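Local coordinates for protein rhamnonate dehydratase (Gibberella zeae PH-1, PDB 3FXG) that probably dehydrates L-rhamnonate as a magnesium-dependent lyase of the enolase superfamily, at residues A[117-127]-A[276-284]; A[325-333]-A[359-370]. All blocks are in the same frame, centred on the assembly; numbering follows the deposited sequence.

In the fold
The chain has the enolase-superfamily plan: an N-terminal capping domain joined to a barrel domain that carries the metal site. Contact 1 (117-127 with 276-284) joins the two domains. Contact 2 (325-333 with 359-370) lies within the barrel domain, between a helix start and a later loop. The magnesium ion is bound by D222, E248 and E275, and E275 directly precedes 276-284. The side chain of E277 is about 12 Å from the magnesium and that of S327 about 11 Å, so both contacts lie beyond the first shell. The centres of contact 1 and contact 2 are about 25 Å apart, on opposite sides of the chain's centre. The nearest atoms of contact 1 and contact 2 are about 6 Å apart and do not touch.

Contact 1: A[117-127]-A[276-284]; sequences YRASMFYGRKG and HEYSRYGFR
K126 and Y278 are central to a joint between the capping and barrel domains of an enolase-superfamily fold. Segment 117-127 leaves helix 109-119 of the capping domain. Segment 276-284 follows barrel strand 270-273 and enters helix 279-287.

The charged link is a buried salt bridge. K126 NZ lies 2.9 Å from E277 OE1 and meets it from above the carboxylate plane, 40° out of it. OE1 also accepts from its neighbour's backbone, Y278 N, at 2.7 Å on its anti lone pair. Two donors thus grip one oxygen. The lysine chain bends only at its end (chi4 -61°), which turns NZ to the glutamate.

The face contacts gather on the Y278 ring. The peptide from K126 to G127 lies over one face, with G127 N 3.4 Å from Y278 CZ. G127 CA makes a CH-pi contact to the same ring, 4.0 Å from its centroid. Separately, the K126 side chain crosses the ring at a slant, its CB 3.5 Å from Y278 CD2. F122 of the second subunit also packs on Y278.

Y117 makes looser contacts. Its ring approaches S279 CB, and Y117 OH lies 3.6 Å from S279 OG. Y117 OH is hydrogen-bonded to D254 of the second subunit.

Water completes the joint. One molecule accepts from K126 NZ and lies within hydrogen-bonding distance of R125 O and S279 OG, which probably share its protons with other acceptors. Y281 OH, which also pairs with D319 of the third subunit, takes a proton from a second water at 3.1 Å. That water accepts from R118 NH1 at 2.9 Å.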
loop_
_atom_site.group_PDB
_atom_site.type_symbol
_atom_site.label_atom_id
_atom_site.label_comp_id
_atom_site.label_asym_id
_atom_site.label_seq_id
_atom_site.Cartn_x
_atom_site.Cartn_y
_atom_site.Cartn_z
ATOM N N TYR A 117 -30.154 18.062 -2.746
ATOM C CA TYR A 117 -29.312 17.012 -2.178
ATOM C C TYR A 117 -28.694 17.408 -0.839
ATOM O O TYR A 117 -28.778 16.664 0.137
ATOM C CB TYR A 117 -28.189 16.633 -3.150
ATOM C CG TYR A 117 -27.375 15.451 -2.668
ATOM C CD1 TYR A 117 -27.791 14.143 -2.920
ATOM C CD2 TYR A 117 -26.216 15.640 -1.912
ATOM C CE1 TYR A 117 -27.070 13.046 -2.426
ATOM C CE2 TYR A 117 -25.493 14.556 -1.411
ATOM C CZ TYR A 117 -25.924 13.263 -1.673
ATOM O OH TYR A 117 -25.208 12.190 -1.185
ATOM N N ARG A 118 -28.069 18.577 -0.786
ATOM C CA ARG A 118 -27.429 19.003 0.448
ATOM C C ARG A 118 -28.419 19.362 1.552
ATOM O O ARG A 118 -28.124 19.182 2.730
ATOM C CB ARG A 118 -26.459 20.161 0.165
ATOM C CG ARG A 118 -25.239 19.714 -0.655
ATOM C CD ARG A 118 -24.256 20.846 -0.937
ATOM N NE ARG A 118 -23.537 21.319 0.249
ATOM C CZ ARG A 118 -22.548 20.664 0.855
ATOM N NH1 ARG A 118 -22.138 19.484 0.404
ATOM N NH2 ARG A 118 -21.935 21.209 1.899
ATOM N N ALA A 119 -29.600 19.844 1.177
ATOM C CA ALA A 119 -30.611 20.196 2.171
ATOM C C ALA A 119 -31.282 18.958 2.769
ATOM O O ALA A 119 -31.878 19.030 3.841
ATOM C CB ALA A 119 -31.661 21.107 1.551
ATOM N N SER A 120 -31.192 17.823 2.080
ATOM C CA SER A 120 -31.804 16.595 2.578
ATOM C C SER A 120 -30.776 15.576 3.060
ATOM O O SER A 120 -31.121 14.431 3.356
ATOM C CB SER A 120 -32.680 15.956 1.495
ATOM O OG SER A 120 -31.922 15.632 0.342
HETATM N N MSE A 121 -29.514 15.984 3.141
HETATM C CA MSE A 121 -28.475 15.066 3.587
HETATM C C MSE A 121 -28.694 14.534 4.994
HETATM O O MSE A 121 -28.289 13.413 5.297
HETATM C CB MSE A 121 -27.093 15.721 3.527
HETATM C CG MSE A 121 -26.535 15.894 2.133
HETATM SE SE MSE A 121 -24.595 15.882 2.154
HETATM C CE MSE A 121 -24.298 17.060 3.657
ATOM N N PHE A 122 -29.336 15.319 5.856
ATOM C CA PHE A 122 -29.541 14.869 7.226
ATOM C C PHE A 122 -30.437 13.640 7.327
ATOM O O PHE A 122 -30.454 12.968 8.356
ATOM C CB PHE A 122 -30.055 16.018 8.114
ATOM C CG PHE A 122 -31.470 16.444 7.836
ATOM C CD1 PHE A 122 -32.508 16.033 8.669
ATOM C CD2 PHE A 122 -31.761 17.291 6.770
ATOM C CE1 PHE A 122 -33.816 16.465 8.448
ATOM C CE2 PHE A 122 -33.066 17.729 6.538
ATOM C CZ PHE A 122 -34.095 17.318 7.379
ATOM N N TYR A 123 -31.159 13.322 6.257
ATOM C CA TYR A 123 -32.012 12.133 6.267
ATOM C C TYR A 123 -31.953 11.410 4.927
ATOM O O TYR A 123 -32.717 10.478 4.684
ATOM C CB TYR A 123 -33.463 12.509 6.606
ATOM C CG TYR A 123 -34.222 13.242 5.514
ATOM C CD1 TYR A 123 -34.963 12.543 4.558
ATOM C CD2 TYR A 123 -34.203 14.634 5.442
ATOM C CE1 TYR A 123 -35.667 13.217 3.557
ATOM C CE2 TYR A 123 -34.903 15.319 4.446
ATOM C CZ TYR A 123 -35.630 14.604 3.507
ATOM O OH TYR A 123 -36.307 15.279 2.513
ATOM N N GLY A 124 -31.020 11.817 4.070
ATOM C CA GLY A 124 -30.927 11.203 2.759
ATOM C C GLY A 124 -29.600 10.607 2.338
ATOM O O GLY A 124 -29.140 9.623 2.921
ATOM N N ARG A 125 -29.001 11.216 1.315
ATOM C CA ARG A 125 -27.734 10.792 0.720
ATOM C C ARG A 125 -27.933 9.544 -0.129
ATOM O O ARG A 125 -27.321 9.397 -1.189
ATOM C CB ARG A 125 -26.665 10.547 1.789
ATOM C CG ARG A 125 -26.252 11.818 2.513
ATOM C CD ARG A 125 -24.953 11.645 3.292
ATOM N NE ARG A 125 -25.018 10.582 4.292
ATOM C CZ ARG A 125 -24.338 9.442 4.218
ATOM N NH1 ARG A 125 -23.542 9.212 3.182
ATOM N NH2 ARG A 125 -24.428 8.544 5.195
ATOM N N LYS A 126 -28.796 8.646 0.331
ATOM C CA LYS A 126 -29.078 7.436 -0.422
ATOM C C LYS A 126 -30.536 7.033 -0.232
ATOM O O LYS A 126 -31.211 7.531 0.669
ATOM C CB LYS A 126 -28.152 6.300 0.031
ATOM C CG LYS A 126 -26.664 6.622 -0.161
ATOM C CD LYS A 126 -25.778 5.416 0.062
ATOM C CE LYS A 126 -24.299 5.808 0.084
ATOM N NZ LYS A 126 -23.817 6.421 -1.190
ATOM N N GLY A 127 -31.025 6.159 -1.104
ATOM C CA GLY A 127 -32.392 5.679 -0.973
ATOM C C GLY A 127 -33.532 6.570 -1.432
ATOM O O GLY A 127 -33.365 7.453 -2.275
ATOM N N HIS A 276 -28.380 0.004 -7.052
ATOM C CA HIS A 276 -28.804 0.434 -5.727
ATOM C C HIS A 276 -27.771 1.314 -5.027
ATOM O O HIS A 276 -27.647 1.296 -3.804
ATOM C CB HIS A 276 -29.172 -0.773 -4.867
ATOM C CG HIS A 276 -30.335 -1.546 -5.404
ATOM N ND1 HIS A 276 -30.186 -2.709 -6.129
ATOM C CD2 HIS A 276 -31.664 -1.289 -5.374
ATOM C CE1 HIS A 276 -31.374 -3.135 -6.522
ATOM N NE2 HIS A 276 -32.287 -2.291 -6.078
ATOM N N GLU A 277 -27.030 2.083 -5.820
ATOM C CA GLU A 277 -26.033 3.019 -5.302
ATOM C C GLU A 277 -26.533 4.419 -5.693
ATOM O O GLU A 277 -27.274 4.560 -6.665
ATOM C CB GLU A 277 -24.658 2.733 -5.910
ATOM C CG GLU A 277 -23.524 3.543 -5.299
ATOM C CD GLU A 277 -23.578 3.573 -3.777
ATOM O OE1 GLU A 277 -24.371 4.364 -3.221
ATOM O OE2 GLU A 277 -22.835 2.796 -3.140
ATOM N N TYR A 278 -26.128 5.445 -4.947
ATOM C CA TYR A 278 -26.610 6.807 -5.199
ATOM C C TYR A 278 -25.550 7.904 -5.107
ATOM O O TYR A 278 -24.576 7.773 -4.368
ATOM C CB TYR A 278 -27.719 7.143 -4.195
ATOM C CG TYR A 278 -28.700 6.016 -3.950
ATOM C CD1 TYR A 278 -29.962 6.018 -4.544
ATOM C CD2 TYR A 278 -28.354 4.931 -3.143
ATOM C CE1 TYR A 278 -30.855 4.965 -4.338
ATOM C CE2 TYR A 278 -29.236 3.875 -2.935
ATOM C CZ TYR A 278 -30.483 3.897 -3.535
ATOM O OH TYR A 278 -31.348 2.849 -3.328
ATOM N N SER A 279 -25.788 8.993 -5.843
ATOM C CA SER A 279 -24.930 10.184 -5.892
ATOM C C SER A 279 -23.545 9.966 -6.484
ATOM O O SER A 279 -23.067 8.836 -6.592
ATOM C CB SER A 279 -24.775 10.808 -4.497
ATOM O OG SER A 279 -23.674 10.248 -3.798
ATOM N N ARG A 280 -22.898 11.065 -6.864
ATOM C CA ARG A 280 -21.565 10.984 -7.444
ATOM C C ARG A 280 -20.583 10.461 -6.403
ATOM O O ARG A 280 -19.583 9.829 -6.738
ATOM C CB ARG A 280 -21.116 12.356 -7.972
ATOM C CG ARG A 280 -21.116 13.515 -6.964
ATOM C CD ARG A 280 -20.693 14.811 -7.674
ATOM N NE ARG A 280 -20.644 15.993 -6.812
ATOM C CZ ARG A 280 -21.632 16.875 -6.675
ATOM N NH1 ARG A 280 -22.772 16.717 -7.339
ATOM N NH2 ARG A 280 -21.468 17.936 -5.892
ATOM N N TYR A 281 -20.893 10.708 -5.135
ATOM C CA TYR A 281 -20.045 10.262 -4.033
ATOM C C TYR A 281 -20.161 8.758 -3.845
ATOM O O TYR A 281 -19.202 8.093 -3.452
ATOM C CB TYR A 281 -20.458 10.981 -2.754
ATOM C CG TYR A 281 -20.371 12.478 -2.893
ATOM C CD1 TYR A 281 -19.133 13.115 -2.970
ATOM C CD2 TYR A 281 -21.521 13.256 -2.988
ATOM C CE1 TYR A 281 -19.042 14.494 -3.137
ATOM C CE2 TYR A 281 -21.443 14.636 -3.156
ATOM C CZ TYR A 281 -20.199 15.246 -3.229
ATOM O OH TYR A 281 -20.109 16.607 -3.393
ATOM N N GLY A 282 -21.345 8.223 -4.125
ATOM C CA GLY A 282 -21.544 6.796 -3.991
ATOM C C GLY A 282 -20.858 6.057 -5.122
ATOM O O GLY A 282 -20.198 5.041 -4.906
ATOM N N PHE A 283 -20.993 6.577 -6.336
ATOM C CA PHE A 283 -20.397 5.932 -7.498
ATOM C C PHE A 283 -18.886 6.061 -7.632
ATOM O O PHE A 283 -18.249 5.214 -8.261
ATOM C CB PHE A 283 -21.104 6.416 -8.767
ATOM C CG PHE A 283 -22.432 5.755 -8.979
ATOM C CD1 PHE A 283 -22.500 4.465 -9.505
ATOM C CD2 PHE A 283 -23.602 6.368 -8.552
ATOM C CE1 PHE A 283 -23.715 3.790 -9.592
ATOM C CE2 PHE A 283 -24.824 5.703 -8.632
ATOM C CZ PHE A 283 -24.878 4.410 -9.153
ATOM N N ARG A 284 -18.298 7.093 -7.034
ATOM C CA ARG A 284 -16.849 7.253 -7.129
ATOM C C ARG A 284 -16.161 6.005 -6.568
ATOM O O ARG A 284 -15.097 5.599 -7.045
ATOM C CB ARG A 284 -16.382 8.502 -6.368
ATOM C CG ARG A 284 -16.131 8.302 -4.883
ATOM C CD ARG A 284 -15.806 9.636 -4.200
ATOM N NE ARG A 284 -15.444 9.457 -2.791
ATOM C CZ ARG A 284 -15.241 10.457 -1.937
ATOM N NH1 ARG A 284 -15.366 11.714 -2.342
ATOM N NH2 ARG A 284 -14.912 10.201 -0.677
HETATM O O HOH W 1 -22.453 17.441 -1.574
HETATM O O HOH W 2 -24.490 9.322 -1.353
#

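Contact 2: A[325-333]-A[359-370]; sequences HASGPYSYH and VFGDLFIDEPIP
P329, Y330 and Y332, on the first turn of helix 329-335, pack against F360 and P368 of the long loop before strand 374-376. The two proline rings meet with P329 CG 3.9 Å from P368 CD. P329 CD also touches the F360 ring. Y330 CE2 comes to 3.5 Å from F360 CZ, and the two ring planes are inclined at 45°. The Y332 ring crosses P368 at a slant, with Y332 CD2 4.1 Å from P368 CG.

A water at the edge of the Y332 ring, in its plane, ties the same parts together. It accepts from Y332 OH and donates to E367 OE2 and to P368 O, 2.6 Å from the latter.

The next shell sets these groups in place. The E367 carboxylate holds two successive backbone N-H groups: OE2 takes V359 N at 2.6 Å, and OE1 takes F360 N at 3.0 Å on its syn lone pair. The E367 chain is extended (chi1 and chi2 both -171°), which carries the carboxylate back to the backbone of V359 and F360. V359 CG2 sits over the F360 ring face. G328 is the N-cap of the helix, and its O lies over the Y332 ring.

Further out, strand 78-84 of the capping domain packs on F360 and F364, and T82 N bonds to Y330 OH. H325 ND1 is hydrogen-bonded to D298 OD2, consistent with the His-Asp pair of the mandelate racemase group in the enolase-superfamily barrel.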
loop_
_atom_site.group_PDB
_atom_site.type_symbol
_atom_site.label_atom_id
_atom_site.label_comp_id
_atom_site.label_asym_id
_atom_site.label_seq_id
_atom_site.Cartn_x
_atom_site.Cartn_y
_atom_site.Cartn_z
ATOM N N HIS A 325 -29.616 0.949 -15.242
ATOM C CA HIS A 325 -30.607 -0.090 -15.001
ATOM C C HIS A 325 -31.963 0.298 -15.577
ATOM O O HIS A 325 -32.585 1.253 -15.111
ATOM C CB HIS A 325 -30.712 -0.337 -13.489
ATOM C CG HIS A 325 -31.905 -1.145 -13.083
ATOM N ND1 HIS A 325 -33.163 -0.598 -12.949
ATOM C CD2 HIS A 325 -32.031 -2.459 -12.784
ATOM C CE1 HIS A 325 -34.014 -1.541 -12.584
ATOM N NE2 HIS A 325 -33.353 -2.680 -12.477
ATOM N N ALA A 326 -32.408 -0.445 -16.592
ATOM C CA ALA A 326 -33.695 -0.202 -17.251
ATOM C C ALA A 326 -33.903 1.289 -17.497
ATOM O O ALA A 326 -33.200 1.886 -18.310
ATOM C CB ALA A 326 -34.827 -0.763 -16.395
ATOM N N SER A 327 -34.887 1.869 -16.812
ATOM C CA SER A 327 -35.194 3.303 -16.882
ATOM C C SER A 327 -35.912 3.880 -18.105
ATOM O O SER A 327 -36.271 5.059 -18.105
ATOM C CB SER A 327 -33.917 4.112 -16.630
ATOM O OG SER A 327 -33.380 3.825 -15.351
ATOM N N GLY A 328 -36.125 3.077 -19.142
ATOM C CA GLY A 328 -36.819 3.580 -20.319
ATOM C C GLY A 328 -36.198 4.813 -20.967
ATOM O O GLY A 328 -34.979 4.960 -20.963
ATOM N N PRO A 329 -37.011 5.717 -21.541
ATOM C CA PRO A 329 -36.522 6.939 -22.194
ATOM C C PRO A 329 -35.548 7.776 -21.360
ATOM O O PRO A 329 -34.666 8.439 -21.906
ATOM C CB PRO A 329 -37.807 7.692 -22.512
ATOM C CG PRO A 329 -38.758 6.571 -22.820
ATOM C CD PRO A 329 -38.472 5.593 -21.701
ATOM N N TYR A 330 -35.709 7.756 -20.043
ATOM C CA TYR A 330 -34.813 8.521 -19.182
ATOM C C TYR A 330 -33.390 7.999 -19.344
ATOM O O TYR A 330 -32.421 8.744 -19.188
ATOM C CB TYR A 330 -35.259 8.417 -17.723
ATOM C CG TYR A 330 -36.697 8.827 -17.526
ATOM C CD1 TYR A 330 -37.185 10.007 -18.087
ATOM C CD2 TYR A 330 -37.580 8.024 -16.805
ATOM C CE1 TYR A 330 -38.519 10.376 -17.942
ATOM C CE2 TYR A 330 -38.917 8.385 -16.654
ATOM C CZ TYR A 330 -39.377 9.560 -17.226
ATOM O OH TYR A 330 -40.699 9.915 -17.103
ATOM N N SER A 331 -33.268 6.714 -19.658
ATOM C CA SER A 331 -31.958 6.118 -19.863
ATOM C C SER A 331 -31.578 6.143 -21.343
ATOM O O SER A 331 -30.405 6.293 -21.679
ATOM C CB SER A 331 -31.930 4.683 -19.329
ATOM O OG SER A 331 -33.027 3.933 -19.818
ATOM N N TYR A 332 -32.562 6.019 -22.232
ATOM C CA TYR A 332 -32.265 6.034 -23.663
ATOM C C TYR A 332 -31.589 7.336 -24.077
ATOM O O TYR A 332 -30.580 7.323 -24.781
ATOM C CB TYR A 332 -33.540 5.845 -24.500
ATOM C CG TYR A 332 -34.359 4.631 -24.119
ATOM C CD1 TYR A 332 -33.779 3.555 -23.448
ATOM C CD2 TYR A 332 -35.720 4.559 -24.427
ATOM C CE1 TYR A 332 -34.528 2.444 -23.088
ATOM C CE2 TYR A 332 -36.479 3.447 -24.072
ATOM C CZ TYR A 332 -35.874 2.396 -23.402
ATOM O OH TYR A 332 -36.611 1.298 -23.027
ATOM N N HIS A 333 -32.141 8.461 -23.635
ATOM C CA HIS A 333 -31.576 9.754 -23.992
ATOM C C HIS A 333 -30.162 9.919 -23.454
ATOM O O HIS A 333 -29.333 10.599 -24.056
ATOM C CB HIS A 333 -32.467 10.890 -23.483
ATOM C CG HIS A 333 -33.662 11.154 -24.349
ATOM N ND1 HIS A 333 -34.742 10.299 -24.415
ATOM C CD2 HIS A 333 -33.951 12.187 -25.175
ATOM C CE1 HIS A 333 -35.646 10.796 -25.241
ATOM N NE2 HIS A 333 -35.190 11.941 -25.716
ATOM N N VAL A 359 -42.274 -0.104 -20.550
ATOM C CA VAL A 359 -41.681 -0.187 -19.219
ATOM C C VAL A 359 -42.591 0.446 -18.172
ATOM O O VAL A 359 -42.690 -0.042 -17.046
ATOM C CB VAL A 359 -40.303 0.519 -19.157
ATOM C CG1 VAL A 359 -39.371 -0.049 -20.220
ATOM C CG2 VAL A 359 -40.472 2.013 -19.339
ATOM N N PHE A 360 -43.261 1.531 -18.547
ATOM C CA PHE A 360 -44.148 2.228 -17.624
ATOM C C PHE A 360 -45.616 1.868 -17.831
ATOM O O PHE A 360 -46.511 2.584 -17.379
ATOM C CB PHE A 360 -43.947 3.743 -17.751
ATOM C CG PHE A 360 -42.527 4.187 -17.521
ATOM C CD1 PHE A 360 -41.849 3.828 -16.358
ATOM C CD2 PHE A 360 -41.865 4.965 -18.464
ATOM C CE1 PHE A 360 -40.533 4.238 -16.137
ATOM C CE2 PHE A 360 -40.547 5.381 -18.255
ATOM C CZ PHE A 360 -39.880 5.016 -17.089
ATOM N N GLY A 361 -45.861 0.753 -18.514
ATOM C CA GLY A 361 -47.227 0.313 -18.743
ATOM C C GLY A 361 -48.087 1.253 -19.568
ATOM O O GLY A 361 -47.618 1.838 -20.544
ATOM N N ASP A 362 -49.348 1.408 -19.169
ATOM C CA ASP A 362 -50.279 2.265 -19.896
ATOM C C ASP A 362 -50.300 3.725 -19.447
ATOM O O ASP A 362 -51.217 4.469 -19.792
ATOM C CB ASP A 362 -51.692 1.677 -19.820
ATOM C CG ASP A 362 -52.281 1.737 -18.422
ATOM O OD1 ASP A 362 -51.515 1.909 -17.450
ATOM O OD2 ASP A 362 -53.516 1.601 -18.297
ATOM N N LEU A 363 -49.291 4.140 -18.688
ATOM C CA LEU A 363 -49.224 5.523 -18.225
ATOM C C LEU A 363 -49.030 6.457 -19.419
ATOM O O LEU A 363 -49.593 7.549 -19.465
ATOM C CB LEU A 363 -48.068 5.705 -17.236
ATOM C CG LEU A 363 -47.835 7.125 -16.706
ATOM C CD1 LEU A 363 -49.078 7.629 -15.998
ATOM C CD2 LEU A 363 -46.647 7.125 -15.755
ATOM N N PHE A 364 -48.225 6.017 -20.382
ATOM C CA PHE A 364 -47.948 6.801 -21.582
ATOM C C PHE A 364 -48.489 6.075 -22.810
ATOM O O PHE A 364 -48.711 4.864 -22.771
ATOM C CB PHE A 364 -46.438 7.018 -21.723
ATOM C CG PHE A 364 -45.807 7.639 -20.507
ATOM C CD1 PHE A 364 -46.150 8.927 -20.112
ATOM C CD2 PHE A 364 -44.894 6.924 -19.739
ATOM C CE1 PHE A 364 -45.593 9.498 -18.968
ATOM C CE2 PHE A 364 -44.332 7.485 -18.590
ATOM C CZ PHE A 364 -44.683 8.773 -18.206
ATOM N N ILE A 365 -48.693 6.809 -23.898
ATOM C CA ILE A 365 -49.226 6.206 -25.117
ATOM C C ILE A 365 -48.198 6.008 -26.229
ATOM O O ILE A 365 -48.471 5.314 -27.210
ATOM C CB ILE A 365 -50.374 7.056 -25.702
ATOM C CG1 ILE A 365 -49.843 8.421 -26.129
ATOM C CG2 ILE A 365 -51.478 7.230 -24.674
ATOM C CD1 ILE A 365 -50.910 9.361 -26.665
ATOM N N ASP A 366 -47.018 6.603 -26.074
ATOM C CA ASP A 366 -45.996 6.514 -27.112
ATOM C C ASP A 366 -44.580 6.171 -26.652
ATOM O O ASP A 366 -43.605 6.694 -27.197
ATOM C CB ASP A 366 -45.955 7.834 -27.880
ATOM C CG ASP A 366 -45.861 9.035 -26.961
ATOM O OD1 ASP A 366 -45.653 8.839 -25.740
ATOM O OD2 ASP A 366 -45.990 10.176 -27.455
ATOM N N GLU A 367 -44.454 5.295 -25.665
ATOM C CA GLU A 367 -43.132 4.918 -25.187
ATOM C C GLU A 367 -42.418 4.133 -26.290
ATOM O O GLU A 367 -42.967 3.173 -26.826
ATOM C CB GLU A 367 -43.255 4.046 -23.933
ATOM C CG GLU A 367 -41.938 3.767 -23.222
ATOM C CD GLU A 367 -42.078 2.728 -22.119
ATOM O OE1 GLU A 367 -42.958 2.889 -21.245
ATOM O OE2 GLU A 367 -41.302 1.751 -22.127
ATOM N N PRO A 368 -41.197 4.550 -26.665
ATOM C CA PRO A 368 -40.467 3.826 -27.711
ATOM C C PRO A 368 -39.984 2.499 -27.124
ATOM O O PRO A 368 -39.354 2.479 -26.068
ATOM C CB PRO A 368 -39.322 4.776 -28.049
ATOM C CG PRO A 368 -39.050 5.444 -26.733
ATOM C CD PRO A 368 -40.447 5.737 -26.222
ATOM N N ILE A 369 -40.284 1.396 -27.799
ATOM C CA ILE A 369 -39.896 0.079 -27.300
ATOM C C ILE A 369 -38.999 -0.687 -28.268
ATOM O O ILE A 369 -39.244 -0.711 -29.470
ATOM C CB ILE A 369 -41.155 -0.760 -26.983
ATOM C CG1 ILE A 369 -41.959 -0.069 -25.880
ATOM C CG2 ILE A 369 -40.763 -2.166 -26.546
ATOM C CD1 ILE A 369 -43.321 -0.678 -25.644
ATOM N N PRO A 370 -37.941 -1.332 -27.746
ATOM C CA PRO A 370 -37.008 -2.095 -28.579
ATOM C C PRO A 370 -37.515 -3.475 -28.985
ATOM O O PRO A 370 -36.917 -4.495 -28.638
ATOM C CB PRO A 370 -35.761 -2.161 -27.705
ATOM C CG PRO A 370 -36.344 -2.323 -26.348
ATOM C CD PRO A 370 -37.479 -1.303 -26.345
HETATM O O HOH W 3 -39.028 1.419 -23.680
#